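Local coordinates for type III secretion system effector protein ExoU (Pseudomonas fluorescens, PDB 4QMK), which probably acts as a patatin-like phospholipase delivered by type III secretion, binding phosphatidylinositol 4,5-bisphosphate through a membrane localization domain that brings it to the plasma membrane, at residues L333-E338 with V383-N388; V57-S62 with H436-L441; A198-M203 with R235-I240; Q478-L483 with R508-L513; D252-L257 with L585-Q590. All blocks are in the same frame, centred on the assembly; numbering follows the deposited sequence.

Contact 1 of 5, residues L333-E338 with V383-N388; sequences LIVKFE and VTLPLN
Leu333 opens a parallel pairing in the mixed sheet of the patatin-like phospholipase fold, its CD1 lying 3.7 Å from CG1 of Val383. That methyl occupies the hindered site between its own backbone N and carbonyl carbon (chi1 67°), where it also meets Val335. Ile334 supplies the first backbone link, its O accepting from Val383 N. On the face that carries Val335, CG1 of this valine reaches CD1 of Leu385 at 3.8 Å, and helix 81-90 packs on the same valine from outside the pair. Lys336 then bonds twice, with its N to Val383 O and with its O to Leu385 N, so that it grips the residues on either side of its partner Thr384, as in a parallel pair. Phe337 sets CE2 4.0 Å from Leu385 CD1, meeting it obliquely, while its ring also meets that of Phe81. Glu338 continues the backbone pairing by giving its N to Leu385 O at 3.1 Å. Its side chain is stretched out, CG anti to the backbone N (chi1 -175°), which carries the carboxylate along the partner chain beyond Pro386. There a single oxygen, OE2, takes Leu387 N at 2.7 Å, nearly in line with its C-O bond, and more weakly Asn388 N at 3.3 Å.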
# COMPACT_ATOMS: atom_id res chain seq x y z
N LEU A 333 -25.32 10.24 -16.39
CA LEU A 333 -26.49 10.89 -15.85
C LEU A 333 -25.89 11.68 -14.70
O LEU A 333 -25.31 11.10 -13.76
CB LEU A 333 -27.52 9.89 -15.34
CG LEU A 333 -28.75 10.52 -14.69
CD1 LEU A 333 -29.49 11.42 -15.63
CD2 LEU A 333 -29.68 9.39 -14.29
N ILE A 334 -25.98 13.00 -14.77
CA ILE A 334 -25.34 13.83 -13.78
C ILE A 334 -26.45 14.43 -13.04
O ILE A 334 -27.30 15.08 -13.63
CB ILE A 334 -24.49 14.93 -14.47
CG1 ILE A 334 -23.38 14.25 -15.28
CG2 ILE A 334 -23.91 15.87 -13.43
CD1 ILE A 334 -22.69 15.13 -16.34
N VAL A 335 -26.48 14.27 -11.74
CA VAL A 335 -27.71 14.70 -10.97
C VAL A 335 -27.42 15.88 -10.13
O VAL A 335 -26.62 15.78 -9.23
CB VAL A 335 -28.20 13.57 -10.07
CG1 VAL A 335 -29.48 13.97 -9.38
CG2 VAL A 335 -28.44 12.33 -10.92
N LYS A 336 -28.03 17.02 -10.49
CA LYS A 336 -27.90 18.27 -9.75
C LYS A 336 -29.22 18.73 -9.15
O LYS A 336 -30.28 18.24 -9.50
CB LYS A 336 -27.42 19.39 -10.66
CG LYS A 336 -25.96 19.27 -10.95
CD LYS A 336 -25.45 20.31 -11.93
CE LYS A 336 -23.97 20.01 -12.21
NZ LYS A 336 -23.25 20.99 -13.09
N PHE A 337 -29.14 19.74 -8.31
CA PHE A 337 -30.34 20.31 -7.73
C PHE A 337 -30.64 21.73 -8.26
O PHE A 337 -29.73 22.47 -8.62
CB PHE A 337 -30.21 20.27 -6.23
CG PHE A 337 -30.08 18.90 -5.69
CD1 PHE A 337 -28.87 18.30 -5.63
CD2 PHE A 337 -31.20 18.21 -5.27
CE1 PHE A 337 -28.77 17.01 -5.14
CE2 PHE A 337 -31.12 16.94 -4.81
CZ PHE A 337 -29.90 16.33 -4.72
N GLU A 338 -31.93 22.07 -8.28
CA GLU A 338 -32.48 23.38 -8.79
C GLU A 338 -31.76 24.69 -8.43
O GLU A 338 -31.36 24.88 -7.29
CB GLU A 338 -33.95 23.49 -8.36
CG GLU A 338 -34.67 24.71 -8.92
CD GLU A 338 -36.17 24.73 -8.60
OE1 GLU A 338 -36.79 25.79 -8.80
OE2 GLU A 338 -36.71 23.71 -8.15
N VAL A 383 -29.33 16.28 -15.27
CA VAL A 383 -30.73 16.42 -14.90
C VAL A 383 -30.80 17.20 -13.59
O VAL A 383 -30.05 16.92 -12.62
CB VAL A 383 -31.46 15.04 -14.80
CG1 VAL A 383 -30.93 14.22 -13.66
CG2 VAL A 383 -32.95 15.21 -14.68
N THR A 384 -31.71 18.15 -13.54
CA THR A 384 -31.87 19.06 -12.38
C THR A 384 -33.13 18.74 -11.58
O THR A 384 -34.23 18.98 -12.03
CB THR A 384 -31.90 20.53 -12.86
OG1 THR A 384 -30.67 20.81 -13.58
CG2 THR A 384 -32.02 21.46 -11.70
N LEU A 385 -32.95 18.16 -10.41
CA LEU A 385 -34.07 17.76 -9.60
C LEU A 385 -34.72 19.02 -9.03
O LEU A 385 -34.05 19.84 -8.46
CB LEU A 385 -33.61 16.83 -8.48
CG LEU A 385 -32.90 15.55 -8.89
CD1 LEU A 385 -32.75 14.67 -7.65
CD2 LEU A 385 -33.64 14.79 -9.97
N PRO A 386 -36.02 19.17 -9.22
CA PRO A 386 -36.72 20.35 -8.73
C PRO A 386 -36.94 20.34 -7.21
O PRO A 386 -37.24 19.30 -6.63
CB PRO A 386 -38.06 20.27 -9.44
CG PRO A 386 -38.31 18.81 -9.57
CD PRO A 386 -36.95 18.21 -9.83
N LEU A 387 -36.80 21.50 -6.58
CA LEU A 387 -37.01 21.63 -5.14
C LEU A 387 -38.24 22.44 -4.78
O LEU A 387 -38.59 22.52 -3.62
CB LEU A 387 -35.76 22.24 -4.47
CG LEU A 387 -34.54 21.31 -4.48
CD1 LEU A 387 -33.27 22.03 -4.05
CD2 LEU A 387 -34.80 20.09 -3.59
N ASN A 388 -38.91 23.01 -5.79
CA ASN A 388 -40.05 23.89 -5.57
C ASN A 388 -41.29 23.54 -6.41
O ASN A 388 -41.21 23.40 -7.64
CB ASN A 388 -39.65 25.33 -5.89
CG ASN A 388 -40.78 26.31 -5.64
OD1 ASN A 388 -41.50 26.21 -4.64
ND2 ASN A 388 -40.95 27.23 -6.53

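Contact 2 of 5, residues V57-S62 with H436-L441; sequences VEVVVS and HEFPSL
Strands 57-61 and 436-438 run antiparallel, their axes 4.7 Å apart at closest approach and at 156° to one another. Val57 with Phe438 and Val59 with His436 form two hydrogen-bonded pairs, each closed by reciprocal N-H to O bonds; Val59 N to His436 O, at 2.9 Å, is almost straight. Glu58 and Glu437 form the non-hydrogen-bonded pair between them. Their carboxylates share a face without touching, and each has an arginine partner: Glu58 OE2 bridges to Arg435 and Glu437 OE2 to Arg56, which probably offsets the like charges. The other face is mainly apolar. CG2 of Val59 comes obliquely against the Phe438 ring, 3.7 Å from CE1, with Phe438 CG anti to its carbonyl carbon (chi1 -60°), which lays the ring beside the neighbouring strand. Nearby, Val61 CG2 lies loosely at the edge of the His436 imidazole, whose NE2 bonds to Glu434. Where the strand gives way to a helix, Val57 CG2 lies 3.5 Å from Leu441 N. Ser440 is the N-cap of that helix, its OG accepting from Asp443 N. The pairing is that of an edge strand in a four-stranded antiparallel sheet, where 434-438 closes the meander formed by 36-42, 47-51 and 57-61.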
# COMPACT_ATOMS: atom_id res chain seq x y z
N VAL A 57 -20.94 7.60 -46.79
CA VAL A 57 -21.83 6.91 -45.89
C VAL A 57 -22.14 7.76 -44.67
O VAL A 57 -21.29 8.45 -44.15
CB VAL A 57 -21.24 5.56 -45.48
CG1 VAL A 57 -21.90 4.99 -44.25
CG2 VAL A 57 -21.36 4.60 -46.65
N GLU A 58 -23.38 7.66 -44.22
CA GLU A 58 -23.88 8.42 -43.09
C GLU A 58 -24.46 7.46 -42.01
O GLU A 58 -25.32 6.64 -42.29
CB GLU A 58 -24.94 9.34 -43.66
CG GLU A 58 -26.04 9.78 -42.77
CD GLU A 58 -27.14 10.54 -43.52
OE1 GLU A 58 -26.93 10.90 -44.71
OE2 GLU A 58 -28.20 10.81 -42.90
N VAL A 59 -23.97 7.58 -40.78
CA VAL A 59 -24.44 6.78 -39.68
C VAL A 59 -25.19 7.67 -38.70
O VAL A 59 -24.70 8.67 -38.30
CB VAL A 59 -23.27 6.17 -38.91
CG1 VAL A 59 -23.78 5.34 -37.76
CG2 VAL A 59 -22.39 5.33 -39.85
N VAL A 60 -26.39 7.25 -38.30
CA VAL A 60 -27.17 8.02 -37.37
C VAL A 60 -27.43 7.16 -36.15
O VAL A 60 -27.78 5.97 -36.25
CB VAL A 60 -28.49 8.46 -38.00
CG1 VAL A 60 -29.31 9.28 -37.04
CG2 VAL A 60 -28.20 9.32 -39.24
N VAL A 61 -27.23 7.76 -34.99
CA VAL A 61 -27.45 7.10 -33.75
C VAL A 61 -28.04 7.96 -32.68
O VAL A 61 -28.07 9.15 -32.78
CB VAL A 61 -26.17 6.53 -33.16
CG1 VAL A 61 -25.64 5.44 -34.05
CG2 VAL A 61 -25.16 7.62 -32.94
N SER A 62 -28.55 7.29 -31.66
CA SER A 62 -29.14 7.89 -30.49
C SER A 62 -28.14 7.57 -29.40
O SER A 62 -27.29 6.69 -29.57
CB SER A 62 -30.46 7.18 -30.19
OG SER A 62 -30.21 5.86 -29.76
N HIS A 436 -23.14 11.02 -38.24
CA HIS A 436 -21.70 11.02 -38.43
C HIS A 436 -21.44 10.58 -39.83
O HIS A 436 -21.95 9.58 -40.23
CB HIS A 436 -21.06 10.04 -37.47
CG HIS A 436 -21.26 10.38 -36.04
ND1 HIS A 436 -20.68 11.49 -35.46
CD2 HIS A 436 -21.98 9.79 -35.07
CE1 HIS A 436 -21.04 11.56 -34.19
NE2 HIS A 436 -21.82 10.54 -33.93
N GLU A 437 -20.64 11.32 -40.57
CA GLU A 437 -20.40 11.02 -41.97
C GLU A 437 -19.03 10.40 -42.13
O GLU A 437 -18.12 10.71 -41.37
CB GLU A 437 -20.47 12.28 -42.79
CG GLU A 437 -21.59 13.24 -42.40
CD GLU A 437 -21.70 14.43 -43.34
OE1 GLU A 437 -21.49 15.58 -42.89
OE2 GLU A 437 -21.96 14.20 -44.54
N PHE A 438 -18.88 9.55 -43.13
CA PHE A 438 -17.62 8.85 -43.40
C PHE A 438 -17.44 8.74 -44.90
O PHE A 438 -18.39 8.63 -45.65
CB PHE A 438 -17.67 7.43 -42.81
CG PHE A 438 -17.88 7.39 -41.31
CD1 PHE A 438 -19.15 7.36 -40.76
CD2 PHE A 438 -16.80 7.33 -40.47
CE1 PHE A 438 -19.31 7.33 -39.38
CE2 PHE A 438 -16.96 7.31 -39.10
CZ PHE A 438 -18.21 7.31 -38.56
N PRO A 439 -16.20 8.76 -45.37
CA PRO A 439 -15.91 8.64 -46.80
C PRO A 439 -16.38 7.35 -47.37
O PRO A 439 -16.61 7.27 -48.56
CB PRO A 439 -14.39 8.64 -46.85
CG PRO A 439 -13.98 9.46 -45.68
CD PRO A 439 -15.00 9.17 -44.60
N SER A 440 -16.46 6.29 -46.57
CA SER A 440 -16.96 5.02 -47.11
C SER A 440 -17.57 4.16 -46.06
O SER A 440 -17.43 4.39 -44.86
CB SER A 440 -15.82 4.20 -47.71
OG SER A 440 -14.89 3.84 -46.70
N LEU A 441 -18.20 3.09 -46.52
CA LEU A 441 -18.79 2.13 -45.61
C LEU A 441 -17.72 1.48 -44.77
O LEU A 441 -17.94 1.18 -43.61
CB LEU A 441 -19.57 1.09 -46.36
CG LEU A 441 -20.13 -0.04 -45.50
CD1 LEU A 441 -21.05 0.50 -44.43
CD2 LEU A 441 -20.89 -0.97 -46.42

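Contact 3 of 5, residues A198-M203 with R235-I240; sequences AHIAGM and RHIPAI
His236 meets Met203 through its CB, which lies 4.0 Å from Met203 CE, while its imidazole leads off to bond Glu211 through NE2. Ile237 comes next and points toward the other segment. Its CD1 touches Met203 SD at 3.8 Å and Ile200 CG1 at 4.1 Å, crossing both side chains at about a right angle. Met203 turns at its last torsion (chi3 88°), and this bend carries CE past the isoleucine to the histidine CB. From Ile237 the chain folds into a type I beta turn, fastened by Ile240 N bonding to Ile237 O. The turn brings Ala239 and Ile240 up to one imidazole: Ala239 CB stands 3.5 Å from His199 CE1, and Ile240 CD1 lies 4.0 Å from His199 CG. Both methyls approach the ring obliquely. Ile240 also rests on Leu230 and Leu233, so the turn is packed back on helix 227-236. The contact thus joins the C-terminal end of helix 183-201 to the turn that precedes strand 242-251, within the patatin-like region. No hydrogen bond spans the two segments. Cohesion between them therefore comes from van der Waals contacts of methyls, methylenes, one sulfur and the His199 ring, whose NE2 is satisfied by the carbonyl of Gly116.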
# COMPACT_ATOMS: atom_id res chain seq x y z
N ALA A 198 -25.37 -10.30 0.49
CA ALA A 198 -26.60 -10.78 -0.10
C ALA A 198 -26.36 -11.02 -1.60
O ALA A 198 -26.63 -12.10 -2.11
CB ALA A 198 -27.73 -9.77 0.11
N HIS A 199 -25.81 -10.03 -2.29
CA HIS A 199 -25.57 -10.18 -3.72
C HIS A 199 -24.61 -11.31 -4.00
O HIS A 199 -24.87 -12.14 -4.85
CB HIS A 199 -25.08 -8.87 -4.37
CG HIS A 199 -26.17 -7.84 -4.55
ND1 HIS A 199 -27.01 -7.84 -5.64
CD2 HIS A 199 -26.56 -6.80 -3.78
CE1 HIS A 199 -27.88 -6.84 -5.53
NE2 HIS A 199 -27.63 -6.20 -4.40
N ILE A 200 -23.52 -11.38 -3.27
CA ILE A 200 -22.57 -12.48 -3.47
C ILE A 200 -23.31 -13.81 -3.32
O ILE A 200 -23.12 -14.70 -4.15
CB ILE A 200 -21.39 -12.42 -2.50
CG1 ILE A 200 -20.53 -11.20 -2.84
CG2 ILE A 200 -20.52 -13.67 -2.60
CD1 ILE A 200 -19.40 -10.93 -1.85
N ALA A 201 -24.16 -13.92 -2.28
CA ALA A 201 -24.91 -15.16 -2.03
C ALA A 201 -25.85 -15.54 -3.18
O ALA A 201 -26.08 -16.73 -3.44
CB ALA A 201 -25.69 -15.07 -0.72
N GLY A 202 -26.38 -14.54 -3.88
CA GLY A 202 -27.28 -14.80 -5.00
C GLY A 202 -26.58 -15.42 -6.20
O GLY A 202 -27.24 -15.85 -7.13
N MET A 203 -25.26 -15.48 -6.19
CA MET A 203 -24.54 -16.07 -7.31
C MET A 203 -24.77 -17.60 -7.37
O MET A 203 -25.14 -18.23 -6.36
CB MET A 203 -23.04 -15.77 -7.23
CG MET A 203 -22.63 -14.38 -7.63
SD MET A 203 -20.84 -14.09 -7.43
CE MET A 203 -20.11 -14.62 -9.01
N ARG A 235 -17.06 -6.85 -11.88
CA ARG A 235 -16.79 -7.70 -13.04
C ARG A 235 -17.69 -8.93 -13.10
O ARG A 235 -17.94 -9.44 -14.17
CB ARG A 235 -15.35 -8.21 -13.05
CG ARG A 235 -14.25 -7.17 -13.09
CD ARG A 235 -12.98 -7.93 -12.76
NE ARG A 235 -11.93 -7.11 -12.18
CZ ARG A 235 -10.98 -7.60 -11.37
NH1 ARG A 235 -10.96 -8.89 -11.04
NH2 ARG A 235 -10.05 -6.77 -10.88
N HIS A 236 -18.13 -9.42 -11.94
CA HIS A 236 -18.90 -10.66 -11.88
C HIS A 236 -20.33 -10.49 -11.45
O HIS A 236 -21.12 -11.43 -11.57
CB HIS A 236 -18.22 -11.67 -10.92
CG HIS A 236 -16.76 -11.86 -11.18
ND1 HIS A 236 -16.28 -12.75 -12.12
CD2 HIS A 236 -15.67 -11.25 -10.66
CE1 HIS A 236 -14.96 -12.68 -12.17
NE2 HIS A 236 -14.56 -11.77 -11.29
N ILE A 237 -20.65 -9.32 -10.89
CA ILE A 237 -21.98 -9.01 -10.35
C ILE A 237 -22.38 -7.62 -10.86
O ILE A 237 -21.89 -6.60 -10.35
CB ILE A 237 -21.99 -9.01 -8.81
CG1 ILE A 237 -21.37 -10.31 -8.30
CG2 ILE A 237 -23.41 -8.87 -8.28
CD1 ILE A 237 -21.26 -10.40 -6.80
N PRO A 238 -23.24 -7.58 -11.88
CA PRO A 238 -23.69 -6.35 -12.48
C PRO A 238 -24.34 -5.35 -11.53
O PRO A 238 -24.26 -4.17 -11.79
CB PRO A 238 -24.70 -6.81 -13.52
CG PRO A 238 -24.34 -8.22 -13.81
CD PRO A 238 -23.83 -8.77 -12.53
N ALA A 239 -24.97 -5.80 -10.44
CA ALA A 239 -25.61 -4.88 -9.52
C ALA A 239 -24.59 -4.05 -8.66
O ALA A 239 -24.94 -3.00 -8.17
CB ALA A 239 -26.56 -5.62 -8.59
N ILE A 240 -23.39 -4.57 -8.47
CA ILE A 240 -22.35 -3.87 -7.73
C ILE A 240 -21.55 -3.00 -8.73
O ILE A 240 -21.16 -3.45 -9.81
CB ILE A 240 -21.35 -4.81 -7.08
CG1 ILE A 240 -22.02 -5.97 -6.33
CG2 ILE A 240 -20.47 -4.03 -6.13
CD1 ILE A 240 -22.95 -5.54 -5.23

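Contact 4 of 5, residues Q478-L483 with R508-L513; sequences QALQAL and RNLDAL
Leu510 packs against Ala479, Leu480 and Leu483 where helices 464-491 and 501-513 run antiparallel in an alpha-helical bundle, the axes of the short segments 9.5 Å apart and at 163°. Both methyls of Leu510 are used. CD2 lies 3.8 Å from Ala479 CB, and CD1 lies 3.7 Å from Leu483 CD2. The first torsion of Leu510 (chi1 -94°) is displaced from the staggered value near -60°, and the fork of the side chain points into the partner helix. Leu480 and Leu483 reach that fork from different starting directions: Leu480, whose CD2 lies 4.0 Å from Leu510 CD2, has CG anti to its carbonyl carbon, whereas Leu483 has CG anti to its backbone N (chi1 -179°). Each crosses Leu510 at roughly a right angle. Around this group, Leu523 of helix 517-526 touches Leu510, and Phe535 and Leu538 of helix 533-544 touch Leu483, so four helices contribute to one apolar core. The small Ala479 side chain is consistent with the 5.8 Å between its CA and Leu510 CA. One turn further along, Leu513 adds a looser touch, its CD2 4.2 Å from Ala479 CB.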
# COMPACT_ATOMS: atom_id res chain seq x y z
N GLN A 478 -9.32 -12.51 -35.45
CA GLN A 478 -8.53 -13.73 -35.35
C GLN A 478 -7.05 -13.49 -35.15
O GLN A 478 -6.41 -14.17 -34.36
CB GLN A 478 -8.76 -14.64 -36.55
CG GLN A 478 -10.19 -15.13 -36.61
CD GLN A 478 -10.52 -15.95 -37.86
OE1 GLN A 478 -9.68 -16.17 -38.77
NE2 GLN A 478 -11.76 -16.43 -37.90
N ALA A 479 -6.48 -12.51 -35.83
CA ALA A 479 -5.05 -12.28 -35.68
C ALA A 479 -4.77 -11.76 -34.30
O ALA A 479 -3.74 -12.12 -33.72
CB ALA A 479 -4.57 -11.30 -36.73
N LEU A 480 -5.65 -10.89 -33.75
CA LEU A 480 -5.43 -10.34 -32.38
C LEU A 480 -5.54 -11.45 -31.37
O LEU A 480 -4.79 -11.50 -30.41
CB LEU A 480 -6.39 -9.17 -32.01
CG LEU A 480 -6.17 -7.90 -32.81
CD1 LEU A 480 -7.35 -6.96 -32.78
CD2 LEU A 480 -4.91 -7.18 -32.34
N GLN A 481 -6.49 -12.35 -31.59
CA GLN A 481 -6.62 -13.52 -30.71
C GLN A 481 -5.34 -14.35 -30.75
O GLN A 481 -4.81 -14.70 -29.70
CB GLN A 481 -7.82 -14.35 -31.09
CG GLN A 481 -8.06 -15.52 -30.16
CD GLN A 481 -8.28 -15.09 -28.71
OE1 GLN A 481 -9.21 -14.33 -28.43
NE2 GLN A 481 -7.47 -15.62 -27.77
N ALA A 482 -4.80 -14.62 -31.94
CA ALA A 482 -3.53 -15.37 -32.06
C ALA A 482 -2.41 -14.66 -31.29
O ALA A 482 -1.56 -15.28 -30.69
CB ALA A 482 -3.12 -15.56 -33.54
N LEU A 483 -2.41 -13.35 -31.32
CA LEU A 483 -1.36 -12.59 -30.62
C LEU A 483 -1.52 -12.76 -29.16
O LEU A 483 -0.54 -13.00 -28.45
CB LEU A 483 -1.41 -11.10 -30.97
CG LEU A 483 -0.35 -10.27 -30.30
CD1 LEU A 483 1.01 -10.77 -30.74
CD2 LEU A 483 -0.52 -8.81 -30.66
N ARG A 508 3.95 -10.60 -37.42
CA ARG A 508 4.10 -10.58 -38.85
C ARG A 508 2.72 -10.69 -39.46
O ARG A 508 2.41 -9.97 -40.40
CB ARG A 508 4.98 -11.72 -39.35
CG ARG A 508 6.48 -11.51 -39.14
CD ARG A 508 7.30 -12.51 -39.97
NE ARG A 508 6.95 -13.91 -39.64
CZ ARG A 508 7.51 -14.61 -38.65
NH1 ARG A 508 8.45 -14.07 -37.88
NH2 ARG A 508 7.12 -15.85 -38.43
N ASN A 509 1.89 -11.59 -38.92
CA ASN A 509 0.60 -11.79 -39.49
C ASN A 509 -0.23 -10.57 -39.38
O ASN A 509 -0.73 -10.07 -40.40
CB ASN A 509 -0.04 -13.04 -38.92
CG ASN A 509 0.59 -14.33 -39.47
OD1 ASN A 509 1.29 -14.34 -40.48
ND2 ASN A 509 0.35 -15.41 -38.80
N LEU A 510 -0.33 -10.01 -38.16
CA LEU A 510 -1.01 -8.72 -37.95
C LEU A 510 -0.54 -7.63 -38.90
O LEU A 510 -1.36 -6.94 -39.47
CB LEU A 510 -0.75 -8.18 -36.53
CG LEU A 510 -1.76 -8.48 -35.44
CD1 LEU A 510 -1.27 -7.89 -34.16
CD2 LEU A 510 -3.12 -7.91 -35.79
N ASP A 511 0.77 -7.44 -39.07
CA ASP A 511 1.21 -6.45 -40.07
C ASP A 511 0.69 -6.72 -41.47
O ASP A 511 0.37 -5.79 -42.20
CB ASP A 511 2.74 -6.41 -40.16
CG ASP A 511 3.39 -5.67 -39.00
OD1 ASP A 511 2.73 -5.44 -37.90
OD2 ASP A 511 4.60 -5.33 -39.22
N ALA A 512 0.61 -8.00 -41.89
CA ALA A 512 0.19 -8.33 -43.26
C ALA A 512 -1.30 -8.08 -43.47
O ALA A 512 -1.78 -7.90 -44.59
CB ALA A 512 0.52 -9.79 -43.57
N LEU A 513 -2.04 -8.10 -42.39
CA LEU A 513 -3.48 -7.86 -42.46
C LEU A 513 -3.84 -6.46 -43.03
O LEU A 513 -4.80 -6.30 -43.79
CB LEU A 513 -4.07 -8.03 -41.06
CG LEU A 513 -5.44 -8.58 -41.01
CD1 LEU A 513 -5.29 -9.99 -41.49
CD2 LEU A 513 -5.99 -8.55 -39.60

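Contact 5 of 5, residues D252-L257 with L585-Q590; sequences DGRPQL and LYRPGQ
Arg254 and Arg587 meet through their aliphatic portions, CG to CG at 3.6 Å. Arg587 CD also lies 3.8 Å from Arg254 NH1, obliquely to that guanidinium. The charged ends stay apart: Arg254 NH1 is 5.2 Å from Arg587 NE, and the two planes differ by 21°. Beside them Pro255 CG touches Tyr586 CB at 3.7 Å, the two side chains crossing at about a right angle, and Pro255 CD rests 3.6 Å from the carbonyl O of Tyr586. Gly253 O also lies 3.6 Å from Pro588 CD. No hydrogen bond crosses between the segments. One shell out, Arg254 NH2 bonds to Thr640 OG1. Within its own segment Arg587 curls back (chi3 97°), NE and NH2 making weak bonds to Pro588 O. A type II beta turn from Arg587 to Gln590 shapes this chain, and Gln590 fastens it further through Ser584, Asn594 and Tyr625. The contact brings the start of strand 254-260, at one edge of the mixed sheet, against the linker between helices 555-585 and 592-606, with Tyr582 of the former helix also touching Pro255; it thereby joins the patatin-like region to the C-terminal helices.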
# COMPACT_ATOMS: atom_id res chain seq x y z
N ASP A 252 -4.70 25.70 2.98
CA ASP A 252 -3.69 26.75 2.87
C ASP A 252 -4.06 27.81 1.83
O ASP A 252 -3.20 28.30 1.07
CB ASP A 252 -2.30 26.13 2.58
CG ASP A 252 -1.18 27.17 2.53
OD1 ASP A 252 -1.09 28.00 3.45
OD2 ASP A 252 -0.38 27.16 1.56
N GLY A 253 -5.35 28.14 1.76
CA GLY A 253 -5.85 29.17 0.86
C GLY A 253 -6.15 28.75 -0.58
O GLY A 253 -6.60 29.58 -1.38
N ARG A 254 -5.94 27.47 -0.91
CA ARG A 254 -6.17 26.97 -2.27
C ARG A 254 -7.12 25.76 -2.24
O ARG A 254 -6.95 24.87 -1.42
CB ARG A 254 -4.83 26.57 -2.90
CG ARG A 254 -3.89 27.73 -3.05
CD ARG A 254 -2.40 27.39 -2.95
NE ARG A 254 -1.83 26.86 -4.19
CZ ARG A 254 -1.18 27.59 -5.10
NH1 ARG A 254 -1.02 28.91 -4.94
NH2 ARG A 254 -0.69 27.00 -6.18
N PRO A 255 -8.08 25.70 -3.15
CA PRO A 255 -8.88 24.51 -3.27
C PRO A 255 -8.11 23.34 -3.86
O PRO A 255 -7.26 23.54 -4.76
CB PRO A 255 -9.99 24.92 -4.26
CG PRO A 255 -9.36 25.99 -5.08
CD PRO A 255 -8.42 26.71 -4.16
N GLN A 256 -8.42 22.14 -3.34
CA GLN A 256 -7.86 20.87 -3.83
C GLN A 256 -8.94 19.87 -4.10
O GLN A 256 -9.77 19.67 -3.26
CB GLN A 256 -6.92 20.20 -2.82
CG GLN A 256 -5.64 20.93 -2.58
CD GLN A 256 -4.49 20.58 -3.52
OE1 GLN A 256 -3.38 20.91 -3.21
NE2 GLN A 256 -4.75 19.87 -4.61
N LEU A 257 -8.91 19.24 -5.26
CA LEU A 257 -9.78 18.15 -5.55
C LEU A 257 -9.25 16.92 -4.84
O LEU A 257 -8.12 16.50 -5.07
CB LEU A 257 -9.79 17.74 -7.00
CG LEU A 257 -10.71 18.22 -8.10
CD1 LEU A 257 -12.10 18.41 -7.52
CD2 LEU A 257 -10.25 19.44 -8.83
N LEU A 585 -5.44 28.22 -10.25
CA LEU A 585 -6.43 28.89 -11.07
C LEU A 585 -7.60 29.34 -10.26
O LEU A 585 -8.06 30.43 -10.45
CB LEU A 585 -6.85 27.95 -12.21
CG LEU A 585 -7.83 28.45 -13.27
CD1 LEU A 585 -7.37 29.73 -13.90
CD2 LEU A 585 -8.02 27.38 -14.35
N TYR A 586 -8.04 28.51 -9.32
CA TYR A 586 -9.18 28.86 -8.47
C TYR A 586 -8.78 29.43 -7.12
O TYR A 586 -9.57 29.47 -6.22
CB TYR A 586 -10.07 27.65 -8.30
CG TYR A 586 -10.69 27.33 -9.61
CD1 TYR A 586 -11.73 28.08 -10.12
CD2 TYR A 586 -10.17 26.35 -10.39
CE1 TYR A 586 -12.26 27.80 -11.37
CE2 TYR A 586 -10.70 26.06 -11.63
CZ TYR A 586 -11.76 26.79 -12.10
OH TYR A 586 -12.26 26.48 -13.34
N ARG A 587 -7.55 29.85 -6.99
CA ARG A 587 -7.09 30.46 -5.78
C ARG A 587 -7.77 31.86 -5.70
O ARG A 587 -7.60 32.67 -6.64
CB ARG A 587 -5.57 30.65 -5.87
CG ARG A 587 -4.86 30.81 -4.54
CD ARG A 587 -3.62 31.71 -4.63
NE ARG A 587 -4.05 33.04 -4.21
CZ ARG A 587 -3.50 34.18 -4.58
NH1 ARG A 587 -2.49 34.22 -5.47
NH2 ARG A 587 -4.00 35.31 -4.08
N PRO A 588 -8.54 32.13 -4.64
CA PRO A 588 -9.12 33.48 -4.39
C PRO A 588 -8.07 34.59 -4.45
O PRO A 588 -7.05 34.50 -3.76
CB PRO A 588 -9.65 33.38 -2.96
CG PRO A 588 -9.95 31.95 -2.77
CD PRO A 588 -8.99 31.16 -3.64
N GLY A 589 -8.28 35.57 -5.33
CA GLY A 589 -7.33 36.69 -5.50
C GLY A 589 -6.24 36.55 -6.58
O GLY A 589 -5.47 37.47 -6.81
N GLN A 590 -6.20 35.41 -7.24
CA GLN A 590 -5.20 35.17 -8.29
C GLN A 590 -5.38 36.19 -9.35
O GLN A 590 -6.47 36.29 -9.92
CB GLN A 590 -5.45 33.80 -8.92
CG GLN A 590 -4.49 33.42 -9.97
CD GLN A 590 -3.17 33.11 -9.38
OE1 GLN A 590 -2.22 33.89 -9.45
NE2 GLN A 590 -3.07 31.95 -8.80

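In the fold
Contacts 1 and 5 belong to one mixed sheet, their centres about 27 Å apart: contact 1 pairs two of its parallel strands, whereas contact 5 docks the C-terminal helical region on strand 254-260, at one edge of the sheet within this chain. Contact 3 lies in the helical part of the patatin-like region, about 30 Å from contact 1 between centres. Contacts 2 and 4 lie toward another side of the molecule, with about 15 Å between their nearest atoms, and contact 4 is about 51 Å from contact 5 between centres. Phe337 of contact 1 lies near, without touching, a probable nucleophile elbow at Gly102, Ser104 and Gly106, consistent with a patatin-like active site.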